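Local coordinates for protein VP5 (Halorubrum pleomorphic virus 2, PDB 6QGI) that serves as the envelope protein of a haloarchaeal pleomorphic virus and is probably the fusogen that merges the viral and host cell membranes, at residues Ser89-Leu95 with Val250-Tyr254; Leu293-Val297 with Ala319-Ala323. All coordinates share one frame; numbering follows the deposited sequence.

Contact 1 of 2, residues Ser89-Leu95 with Val250-Tyr254; sequences SAESAVL and VSNVY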
loop_
_atom_site.group_PDB
_atom_site.type_symbol
_atom_site.label_atom_id
_atom_site.label_comp_id
_atom_site.label_asym_id
_atom_site.label_seq_id
_atom_site.Cartn_x
_atom_site.Cartn_y
_atom_site.Cartn_z
ATOM N N SER A 89 26.523 25.265 20.385
ATOM C CA SER A 89 25.979 26.252 19.444
ATOM C C SER A 89 24.890 27.106 20.085
ATOM O O SER A 89 24.381 26.760 21.155
ATOM C CB SER A 89 25.410 25.564 18.206
ATOM O OG SER A 89 26.290 24.582 17.685
ATOM N N ALA A 90 24.536 28.227 19.421
ATOM C CA ALA A 90 23.461 29.124 19.842
ATOM C C ALA A 90 22.122 28.447 19.590
ATOM O O ALA A 90 22.029 27.609 18.682
ATOM C CB ALA A 90 23.546 30.439 19.083
ATOM N N GLU A 91 21.090 28.793 20.392
ATOM C CA GLU A 91 19.736 28.226 20.291
ATOM C C GLU A 91 19.201 28.315 18.850
ATOM O O GLU A 91 18.578 27.361 18.372
ATOM C CB GLU A 91 18.776 28.917 21.273
ATOM C CG GLU A 91 17.638 28.011 21.710
ATOM C CD GLU A 91 16.699 28.549 22.770
ATOM O OE1 GLU A 91 17.187 28.982 23.839
ATOM O OE2 GLU A 91 15.468 28.508 22.544
ATOM N N SER A 92 19.499 29.439 18.153
ATOM C CA SER A 92 19.125 29.690 16.762
ATOM C C SER A 92 19.677 28.583 15.849
ATOM O O SER A 92 18.901 27.955 15.128
ATOM C CB SER A 92 19.630 31.060 16.315
ATOM O OG SER A 92 21.034 31.174 16.485
ATOM N N ALA A 93 21.000 28.308 15.945
ATOM C CA ALA A 93 21.731 27.284 15.186
ATOM C C ALA A 93 21.225 25.862 15.487
ATOM O O ALA A 93 21.182 25.039 14.574
ATOM C CB ALA A 93 23.216 27.378 15.487
ATOM N N VAL A 94 20.846 25.583 16.755
ATOM C CA VAL A 94 20.326 24.288 17.221
ATOM C C VAL A 94 18.960 24.034 16.559
ATOM O O VAL A 94 18.723 22.944 16.026
ATOM C CB VAL A 94 20.244 24.229 18.778
ATOM C CG1 VAL A 94 19.514 22.979 19.257
ATOM C CG2 VAL A 94 21.630 24.313 19.416
ATOM N N LEU A 95 18.080 25.052 16.573
ATOM C CA LEU A 95 16.752 24.987 15.972
ATOM C C LEU A 95 16.839 24.920 14.439
ATOM O O LEU A 95 16.107 24.132 13.845
ATOM C CB LEU A 95 15.903 26.188 16.424
ATOM C CG LEU A 95 14.458 26.312 15.919
ATOM C CD1 LEU A 95 13.677 25.001 16.066
ATOM C CD2 LEU A 95 13.740 27.364 16.698
ATOM N N VAL A 250 13.378 22.540 21.456
ATOM C CA VAL A 250 14.674 23.221 21.535
ATOM C C VAL A 250 14.661 24.200 22.725
ATOM O O VAL A 250 15.595 24.178 23.525
ATOM C CB VAL A 250 15.059 23.918 20.193
ATOM C CG1 VAL A 250 16.301 24.792 20.347
ATOM C CG2 VAL A 250 15.280 22.893 19.083
ATOM N N SER A 251 13.584 25.000 22.874
ATOM C CA SER A 251 13.425 25.968 23.967
ATOM C C SER A 251 13.393 25.305 25.355
ATOM O O SER A 251 13.886 25.900 26.315
ATOM C CB SER A 251 12.161 26.795 23.771
ATOM O OG SER A 251 12.296 27.672 22.666
ATOM N N ASN A 252 12.831 24.090 25.460
ATOM C CA ASN A 252 12.732 23.364 26.730
ATOM C C ASN A 252 14.036 22.630 27.096
ATOM O O ASN A 252 14.303 22.413 28.281
ATOM C CB ASN A 252 11.575 22.353 26.686
ATOM C CG ASN A 252 10.206 22.919 26.368
ATOM O OD1 ASN A 252 9.970 24.138 26.363
ATOM N ND2 ASN A 252 9.265 22.031 26.072
ATOM N N VAL A 253 14.834 22.250 26.082
ATOM C CA VAL A 253 16.071 21.473 26.215
ATOM C C VAL A 253 17.315 22.381 26.350
ATOM O O VAL A 253 18.194 22.064 27.154
ATOM C CB VAL A 253 16.169 20.491 25.013
ATOM C CG1 VAL A 253 17.578 19.961 24.788
ATOM C CG2 VAL A 253 15.192 19.341 25.188
ATOM N N TYR A 254 17.381 23.492 25.584
ATOM C CA TYR A 254 18.513 24.428 25.587
ATOM C C TYR A 254 18.787 24.999 26.975
ATOM O O TYR A 254 17.928 25.654 27.573
ATOM C CB TYR A 254 18.297 25.566 24.584
ATOM C CG TYR A 254 19.578 26.264 24.191
ATOM C CD1 TYR A 254 20.431 25.710 23.239
ATOM C CD2 TYR A 254 19.928 27.487 24.749
ATOM C CE1 TYR A 254 21.612 26.349 22.869
ATOM C CE2 TYR A 254 21.095 28.147 24.370
ATOM C CZ TYR A 254 21.937 27.571 23.434
ATOM O OH TYR A 254 23.093 28.208 23.067
#

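Contact 2 of 2, residues Leu293-Val297 with Ala319-Ala323; sequences LNVPV and ALTDA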
loop_
_atom_site.group_PDB
_atom_site.type_symbol
_atom_site.label_atom_id
_atom_site.label_comp_id
_atom_site.label_asym_id
_atom_site.label_seq_id
_atom_site.Cartn_x
_atom_site.Cartn_y
_atom_site.Cartn_z
ATOM N N LEU A 293 8.622 3.112 10.797
ATOM C CA LEU A 293 7.561 4.115 10.915
ATOM C C LEU A 293 6.838 3.981 12.261
ATOM O O LEU A 293 5.825 4.640 12.487
ATOM C CB LEU A 293 6.574 4.021 9.741
ATOM C CG LEU A 293 7.069 4.613 8.422
ATOM C CD1 LEU A 293 6.399 3.954 7.242
ATOM C CD2 LEU A 293 6.898 6.132 8.386
ATOM N N ASN A 294 7.389 3.146 13.166
ATOM C CA ASN A 294 6.922 2.901 14.531
ATOM C C ASN A 294 5.411 2.566 14.601
ATOM O O ASN A 294 4.663 3.114 15.421
ATOM C CB ASN A 294 7.271 4.094 15.425
ATOM C CG ASN A 294 7.215 3.790 16.891
ATOM O OD1 ASN A 294 7.735 2.768 17.359
ATOM N ND2 ASN A 294 6.572 4.675 17.639
ATOM N N VAL A 295 4.982 1.639 13.746
ATOM C CA VAL A 295 3.596 1.185 13.712
ATOM C C VAL A 295 3.496 0.016 14.711
ATOM O O VAL A 295 4.290 -0.913 14.585
ATOM C CB VAL A 295 3.167 0.810 12.260
ATOM C CG1 VAL A 295 1.791 0.156 12.225
ATOM C CG2 VAL A 295 3.200 2.033 11.344
ATOM N N PRO A 296 2.597 0.058 15.736
ATOM C CA PRO A 296 2.517 -1.066 16.699
ATOM C C PRO A 296 2.465 -2.428 16.000
ATOM O O PRO A 296 1.717 -2.597 15.034
ATOM C CB PRO A 296 1.235 -0.779 17.478
ATOM C CG PRO A 296 1.079 0.693 17.396
ATOM C CD PRO A 296 1.623 1.120 16.066
ATOM N N VAL A 297 3.341 -3.357 16.420
ATOM C CA VAL A 297 3.481 -4.676 15.799
ATOM C C VAL A 297 3.501 -5.790 16.852
ATOM O O VAL A 297 3.984 -5.586 17.968
ATOM C CB VAL A 297 4.787 -4.735 14.930
ATOM C CG1 VAL A 297 5.094 -6.146 14.454
ATOM C CG2 VAL A 297 4.724 -3.797 13.731
ATOM N N ALA A 319 0.275 -6.208 12.453
ATOM C CA ALA A 319 0.702 -4.835 12.645
ATOM C C ALA A 319 -0.549 -3.981 12.651
ATOM O O ALA A 319 -1.426 -4.171 11.801
ATOM C CB ALA A 319 1.658 -4.409 11.542
ATOM N N LEU A 320 -0.685 -3.116 13.656
ATOM C CA LEU A 320 -1.846 -2.243 13.762
ATOM C C LEU A 320 -1.396 -0.809 13.816
ATOM O O LEU A 320 -0.496 -0.500 14.598
ATOM C CB LEU A 320 -2.666 -2.575 15.025
ATOM C CG LEU A 320 -3.425 -3.908 15.113
ATOM C CD1 LEU A 320 -4.285 -3.923 16.338
ATOM C CD2 LEU A 320 -4.373 -4.101 13.961
ATOM N N THR A 321 -2.011 0.071 12.997
ATOM C CA THR A 321 -1.699 1.507 13.012
ATOM C C THR A 321 -2.231 2.086 14.331
ATOM O O THR A 321 -1.595 2.948 14.942
ATOM C CB THR A 321 -2.285 2.230 11.795
ATOM O OG1 THR A 321 -3.702 2.150 11.857
ATOM C CG2 THR A 321 -1.779 1.681 10.471
ATOM N N ASP A 322 -3.392 1.573 14.768
ATOM C CA ASP A 322 -4.060 1.947 16.004
ATOM C C ASP A 322 -4.309 0.684 16.837
ATOM O O ASP A 322 -5.258 -0.060 16.568
ATOM C CB ASP A 322 -5.374 2.684 15.685
ATOM C CG ASP A 322 -5.996 3.437 16.841
ATOM O OD1 ASP A 322 -5.542 3.246 17.992
ATOM O OD2 ASP A 322 -6.931 4.223 16.597
ATOM N N ALA A 323 -3.452 0.445 17.851
ATOM C CA ALA A 323 -3.537 -0.729 18.728
ATOM C C ALA A 323 -4.842 -0.757 19.548
ATOM O O ALA A 323 -5.097 -1.735 20.252
ATOM C CB ALA A 323 -2.330 -0.781 19.644
#

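Contact 1 of 2, residues Ser89-Leu95 with Val250-Tyr254
Glu91 and Tyr254 carry this contact, the acidic side chain lying across the flat of the phenol ring. CB of Glu91 sits over the middle of that face, 3.8 Å from the centroid of the Tyr254 ring and only 5° off its normal, a CH-pi contact. Glu91 CG then runs on toward the root of the ring, 3.6 Å from Tyr254 CG, and also touches the CG1 methyl of Val250 at 3.7 Å. An extended chain, with CG anti to the backbone N (chi1 -152°), brings the carboxylate to that same end, Glu91 OE1 lying 3.3 Å from Tyr254 CD2; the carboxylate plane is turned 46° from that of the phenol. Glu91 OE2 comes within 3.3 Å of Ser251 OG, but this hydroxyl is also hydrogen-bonded to Ser247 O, so its proton is not settled on the glutamate.

At the opposite end of the ring, Tyr254 OH donates to Ser89 O at 2.7 Å, the acceptor lying close to the ring plane. One turn further into helix 91-133, Val94 divides its two methyls: CG1 touches Val250 CG1 at 3.8 Å and CG2 approaches Tyr254 CE1 obliquely. Leu95 CD1 meets the other branch of Val250, CG2, at 4.0 Å. Helix 66-86 packs on Val94 through Ala81 and Glu84.

The start of one helix is thus joined to the end of another, helix 225-253, by a phenol that reaches back to the carbonyl just before the N-cap residue Ala90. The short hydrogen bond from Tyr254 OH and the Glu91 methylenes over one face would probably limit rotation of the ring, while the valines and leucine supply an apolar seam alongside.

Contact 2 of 2, residues Leu293-Val297 with Ala319-Ala323
Pro296 and Leu320 share the one hydrogen bond between these segments: Leu320 N donates to Pro296 O at 2.8 Å. The same oxygen receives a CA-H...O contact from Ala319 CA at 3.4 Å, so it is approached by two neighbouring backbone donors. A return bond cannot form, because the proline nitrogen has no hydrogen to give to Leu320 O.

Instead, carbons of Val295 and Pro296 crowd Leu320 O from the side of segment 293-297. The pyrrolidine ring turns its CB, CG and CD toward Leu320 O, Pro296 CD lying nearest at 3.0 Å. Val295 brings its CG1 methyl to 3.4 Å from Leu320 O; this branch stands anti to the backbone N (chi1 172°), which also places it beside Thr321 CA at 3.8 Å.

Apolar contacts flank the backbone pairing at both ends. Val297 CG2 meets Ala319 CB at 3.8 Å, the two residues having their side chains on the same face of the sheet. At the other end, Pro296 CB lies 4.2 Å from Ala323 CB, where the chain has curled back after the strand. Outside the segments, Val295 and Val297 rest on Leu290 and Ile287 of helix 285-292, and Leu320 packs against Val343 and Phe462.

Thr321 OG1 bonds to Asp342 N, next to the strand pairing in which Ala319 shares backbone hydrogen bonds with Tyr344. The helix 285-292 ends in a Schellman motif with Asn294 as its C-prime residue of positive phi, and the chain then straightens into an antiparallel pairing, Val297 opposite Ala319 as a non-hydrogen-bonded pair. The arrangement is that of a helix-to-strand junction leading into an antiparallel beta sheet.

Contact 1 and contact 2 follow one another along the chain, the first closing before the second opens, and they do not touch: their centres are 32 Å apart and their nearest atoms about 19 Å. The centre of contact 1 lies about 38 Å from the centre of the chain, toward the periphery, where long helices meet at their ends; that of contact 2 lies about 15 Å from it, where helix gives way to strand. Helix 66-86 runs near both, packing on Val94 and Val253 at the first and, through Val69 and His71, on Leu293 and Asn294 at the second. The glycan on Asn396 belongs to neither contact.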